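PDB 2OXB: beta-fructofuranosidase, insoluble isoenzyme CWINV1 from Arabidopsis thaliana, which hydrolyses sucrose and 1-kestose, and less readily neokestose and levan, as a secreted cell-wall invertase of glycosyl hydrolase family 32. Local coordinates for residues A[420-429]-A[441-452]. The protein carries 1 engineered substitution. Residues are numbered along the deposited sequence; the frame is centred on the assembly and turned at random.
Sequences EEYTSVYFRI and VLMCSDQSRSSL
Two strands of an antiparallel beta hairpin in the C-terminal family 32 domain meet here: segments 423-429 and 441-446 run 172° apart, with Ser424 to Ile429 pairing with Asp446 to Val441. The ladder is regular at Tyr426 and Arg428: Tyr426 N reaches Cys444 O at 2.8 Å, Cys444 N returns to Tyr426 O, and Arg428 and Leu442 exchange a second pair. Toward the other end it slackens, since Ser424 N to Asp446 O is a weak bond.

One face, mostly hydrophobic, carries Val425, Phe427, Ile429, Val441 and Met443, together with Ser445, whose OG donates to Gln447 OE1. Phe427 CE1 rests 3.5 Å from Met443 CG, and the methionine sulfur adds an oblique Met-aromatic contact, while Ile429 CD1 lies 3.6 Å from Val441 CG1. Leu475 of strand 473-480 packs on Val425, Phe427 and Met443.

On the other face, Tyr426 holds CG between its backbone N and carbonyl carbon (chi1 55°), which carries the ring across to its partner, with CE1 3.4 Å from Cys444 CB. The small cysteine accommodates the ring, and its SG, 4.7 Å from the ring centroid, also forms the disulfide to Cys395. With an alanine in place of Tyr426, Cys444 CB and SG would probably lose their aromatic neighbour and a gap would open beside the disulfide. Next along, the aliphatic part of Arg428 runs beside Leu442, CD to CD2 at 3.4 Å.

Beyond the ladder, a type I turn from Gln447 to Ser450 redirects the chain, and Ser450 OG lies 2.6 Å from Thr423 OG1 in a hydrogen bond. Sheet pairing, a mostly hydrophobic face packed against a second sheet and a disulfide on the reverse are consistent with the beta-sandwich that forms the C-terminal domain of family 32 enzymes.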
loop_
_atom_site.group_PDB
_atom_site.type_symbol
_atom_site.label_atom_id
_atom_site.label_comp_id
_atom_site.label_asym_id
_atom_site.label_seq_id
_atom_site.Cartn_x
_atom_site.Cartn_y
_atom_site.Cartn_z
ATOM N N GLU A 420 -26.618 4.861 12.711
ATOM C CA GLU A 420 -26.190 6.110 13.332
ATOM C C GLU A 420 -24.725 6.323 12.960
ATOM O O GLU A 420 -24.238 7.451 12.923
ATOM C CB GLU A 420 -26.374 6.083 14.862
ATOM C CG GLU A 420 -25.936 4.809 15.589
ATOM C CD GLU A 420 -27.034 3.761 15.640
ATOM O OE1 GLU A 420 -27.236 3.066 14.622
ATOM O OE2 GLU A 420 -27.695 3.645 16.694
ATOM N N GLU A 421 -24.030 5.225 12.682
ATOM C CA GLU A 421 -22.637 5.291 12.265
ATOM C C GLU A 421 -22.362 4.123 11.325
ATOM O O GLU A 421 -22.571 2.967 11.676
ATOM C CB GLU A 421 -21.677 5.269 13.472
ATOM C CG GLU A 421 -21.504 3.938 14.157
ATOM C CD GLU A 421 -20.717 4.037 15.460
ATOM O OE1 GLU A 421 -20.569 3.007 16.142
ATOM O OE2 GLU A 421 -20.249 5.141 15.805
ATOM N N TYR A 422 -21.929 4.442 10.108
ATOM C CA TYR A 422 -21.629 3.437 9.088
ATOM C C TYR A 422 -20.574 3.972 8.119
ATOM O O TYR A 422 -20.302 5.180 8.066
ATOM C CB TYR A 422 -22.900 3.073 8.303
ATOM C CG TYR A 422 -23.525 4.270 7.634
ATOM C CD1 TYR A 422 -23.155 4.651 6.342
ATOM C CD2 TYR A 422 -24.386 5.110 8.350
ATOM C CE1 TYR A 422 -23.618 5.850 5.790
ATOM C CE2 TYR A 422 -24.851 6.307 7.813
ATOM C CZ TYR A 422 -24.460 6.676 6.535
ATOM O OH TYR A 422 -24.882 7.892 6.036
ATOM N N THR A 423 -19.975 3.056 7.362
ATOM C CA THR A 423 -18.968 3.413 6.374
ATOM C C THR A 423 -19.560 3.033 5.038
ATOM O O THR A 423 -20.225 2.014 4.927
ATOM C CB THR A 423 -17.648 2.686 6.656
ATOM O OG1 THR A 423 -16.983 3.345 7.745
ATOM C CG2 THR A 423 -16.754 2.694 5.430
ATOM N N SER A 424 -19.341 3.852 4.021
ATOM C CA SER A 424 -19.959 3.567 2.742
ATOM C C SER A 424 -19.116 3.714 1.495
ATOM O O SER A 424 -18.983 4.804 0.949
ATOM C CB SER A 424 -21.203 4.436 2.612
ATOM O OG SER A 424 -20.921 5.750 3.086
ATOM N N VAL A 425 -18.551 2.602 1.044
ATOM C CA VAL A 425 -17.765 2.600 -0.174
ATOM C C VAL A 425 -18.773 2.279 -1.274
ATOM O O VAL A 425 -19.572 1.344 -1.147
ATOM C CB VAL A 425 -16.692 1.519 -0.126
ATOM C CG1 VAL A 425 -15.991 1.418 -1.463
ATOM C CG2 VAL A 425 -15.703 1.836 0.990
ATOM N N TYR A 426 -18.752 3.051 -2.351
ATOM C CA TYR A 426 -19.701 2.820 -3.418
ATOM C C TYR A 426 -19.197 3.326 -4.754
ATOM O O TYR A 426 -18.056 3.773 -4.872
ATOM C CB TYR A 426 -21.014 3.505 -3.058
ATOM C CG TYR A 426 -20.854 4.974 -2.761
ATOM C CD1 TYR A 426 -20.601 5.882 -3.782
ATOM C CD2 TYR A 426 -20.935 5.455 -1.459
ATOM C CE1 TYR A 426 -20.435 7.234 -3.521
ATOM C CE2 TYR A 426 -20.766 6.814 -1.178
ATOM C CZ TYR A 426 -20.516 7.697 -2.218
ATOM O OH TYR A 426 -20.347 9.039 -1.961
ATOM N N PHE A 427 -20.075 3.250 -5.748
ATOM C CA PHE A 427 -19.797 3.675 -7.117
ATOM C C PHE A 427 -20.784 4.733 -7.591
ATOM O O PHE A 427 -21.884 4.857 -7.050
ATOM C CB PHE A 427 -19.919 2.496 -8.077
ATOM C CG PHE A 427 -18.810 1.502 -7.964
ATOM C CD1 PHE A 427 -17.508 1.860 -8.310
ATOM C CD2 PHE A 427 -19.065 0.198 -7.541
ATOM C CE1 PHE A 427 -16.476 0.937 -8.241
ATOM C CE2 PHE A 427 -18.034 -0.738 -7.468
ATOM C CZ PHE A 427 -16.737 -0.366 -7.820
ATOM N N ARG A 428 -20.368 5.484 -8.614
ATOM C CA ARG A 428 -21.174 6.518 -9.272
ATOM C C ARG A 428 -20.727 6.540 -10.733
ATOM O O ARG A 428 -19.552 6.740 -11.018
ATOM C CB ARG A 428 -20.917 7.880 -8.658
ATOM C CG ARG A 428 -21.650 8.152 -7.385
ATOM C CD ARG A 428 -20.852 9.160 -6.613
ATOM N NE ARG A 428 -21.572 9.711 -5.481
ATOM C CZ ARG A 428 -22.335 10.784 -5.553
ATOM N NH1 ARG A 428 -22.474 11.417 -6.706
ATOM N NH2 ARG A 428 -22.940 11.230 -4.467
ATOM N N ILE A 429 -21.661 6.318 -11.655
ATOM C CA ILE A 429 -21.333 6.302 -13.082
ATOM C C ILE A 429 -21.836 7.552 -13.802
ATOM O O ILE A 429 -22.986 7.958 -13.659
ATOM C CB ILE A 429 -21.957 5.072 -13.823
ATOM C CG1 ILE A 429 -21.562 3.755 -13.147
ATOM C CG2 ILE A 429 -21.538 5.086 -15.289
ATOM C CD1 ILE A 429 -20.084 3.458 -13.133
ATOM N N VAL A 441 -16.116 5.851 -14.104
ATOM C CA VAL A 441 -16.537 5.129 -12.922
ATOM C C VAL A 441 -15.880 5.692 -11.680
ATOM O O VAL A 441 -14.666 5.621 -11.509
ATOM C CB VAL A 441 -16.181 3.661 -13.011
ATOM C CG1 VAL A 441 -16.783 2.924 -11.822
ATOM C CG2 VAL A 441 -16.676 3.099 -14.318
ATOM N N LEU A 442 -16.713 6.245 -10.817
ATOM C CA LEU A 442 -16.264 6.837 -9.584
ATOM C C LEU A 442 -16.357 5.893 -8.389
ATOM O O LEU A 442 -17.434 5.382 -8.072
ATOM C CB LEU A 442 -17.095 8.078 -9.279
ATOM C CG LEU A 442 -16.682 8.724 -7.959
ATOM C CD1 LEU A 442 -15.290 9.314 -8.129
ATOM C CD2 LEU A 442 -17.677 9.786 -7.547
ATOM N N MET A 443 -15.238 5.660 -7.718
ATOM C CA MET A 443 -15.268 4.820 -6.532
ATOM C C MET A 443 -15.045 5.774 -5.352
ATOM O O MET A 443 -14.022 6.470 -5.293
ATOM C CB MET A 443 -14.171 3.735 -6.575
ATOM C CG MET A 443 -14.536 2.443 -5.815
ATOM S SD MET A 443 -13.182 1.212 -5.595
ATOM C CE MET A 443 -12.855 1.339 -3.759
ATOM N N CYS A 444 -16.022 5.834 -4.445
ATOM C CA CYS A 444 -15.933 6.684 -3.253
ATOM C C CYS A 444 -15.929 5.839 -1.992
ATOM O O CYS A 444 -16.547 4.777 -1.942
ATOM C CB CYS A 444 -17.124 7.630 -3.146
ATOM S SG CYS A 444 -17.270 8.933 -4.410
ATOM N N SER A 445 -15.237 6.328 -0.970
ATOM C CA SER A 445 -15.155 5.653 0.331
ATOM C C SER A 445 -15.436 6.715 1.380
ATOM O O SER A 445 -14.516 7.344 1.895
ATOM C CB SER A 445 -13.760 5.070 0.561
ATOM O OG SER A 445 -13.751 4.266 1.719
ATOM N N ASP A 446 -16.716 6.924 1.670
ATOM C CA ASP A 446 -17.138 7.928 2.639
ATOM C C ASP A 446 -16.801 7.560 4.080
ATOM O O ASP A 446 -17.034 6.429 4.525
ATOM C CB ASP A 446 -18.638 8.160 2.525
ATOM C CG ASP A 446 -18.984 9.621 2.433
ATOM O OD1 ASP A 446 -18.859 10.185 1.313
ATOM O OD2 ASP A 446 -19.363 10.200 3.482
ATOM N N GLN A 447 -16.279 8.531 4.819
ATOM C CA GLN A 447 -15.887 8.310 6.208
ATOM C C GLN A 447 -16.555 9.282 7.184
ATOM O O GLN A 447 -16.402 9.157 8.398
ATOM C CB GLN A 447 -14.367 8.412 6.285
ATOM C CG GLN A 447 -13.670 7.656 5.140
ATOM C CD GLN A 447 -13.558 6.157 5.402
ATOM O OE1 GLN A 447 -13.418 5.356 4.473
ATOM N NE2 GLN A 447 -13.599 5.777 6.678
ATOM N N SER A 448 -17.302 10.236 6.628
ATOM C CA SER A 448 -18.033 11.265 7.376
ATOM C C SER A 448 -18.837 10.773 8.586
ATOM O O SER A 448 -18.925 11.465 9.592
ATOM C CB SER A 448 -18.976 11.984 6.423
ATOM O OG SER A 448 -19.859 11.045 5.849
ATOM N N ARG A 449 -19.449 9.599 8.473
ATOM C CA ARG A 449 -20.223 9.031 9.578
ATOM C C ARG A 449 -19.649 7.683 10.038
ATOM O O ARG A 449 -20.338 6.914 10.702
ATOM C CB ARG A 449 -21.706 8.845 9.185
ATOM C CG ARG A 449 -22.584 10.123 9.203
ATOM C CD ARG A 449 -22.494 10.928 7.906
ATOM N NE ARG A 449 -22.246 12.352 8.144
ATOM C CZ ARG A 449 -23.026 13.149 8.874
ATOM N NH1 ARG A 449 -24.124 12.670 9.447
ATOM N NH2 ARG A 449 -22.700 14.424 9.039
ATOM N N SER A 450 -18.392 7.404 9.696
ATOM C CA SER A 450 -17.763 6.143 10.079
ATOM C C SER A 450 -17.814 5.834 11.572
ATOM O O SER A 450 -17.736 4.665 11.963
ATOM C CB SER A 450 -16.301 6.100 9.612
ATOM O OG SER A 450 -16.203 5.753 8.235
ATOM N N SER A 451 -17.941 6.862 12.406
ATOM C CA SER A 451 -17.997 6.647 13.844
ATOM C C SER A 451 -18.744 7.779 14.488
ATOM O O SER A 451 -19.060 8.771 13.829
ATOM C CB SER A 451 -16.601 6.584 14.441
ATOM O OG SER A 451 -16.112 7.878 14.694
ATOM N N LEU A 452 -19.025 7.625 15.780
ATOM C CA LEU A 452 -19.757 8.635 16.543
ATOM C C LEU A 452 -18.843 9.619 17.258
ATOM O O LEU A 452 -19.254 10.739 17.569
ATOM C CB LEU A 452 -20.677 7.966 17.570
ATOM C CG LEU A 452 -22.009 7.428 17.070
ATOM C CD1 LEU A 452 -22.691 6.652 18.168
ATOM C CD2 LEU A 452 -22.871 8.595 16.613
#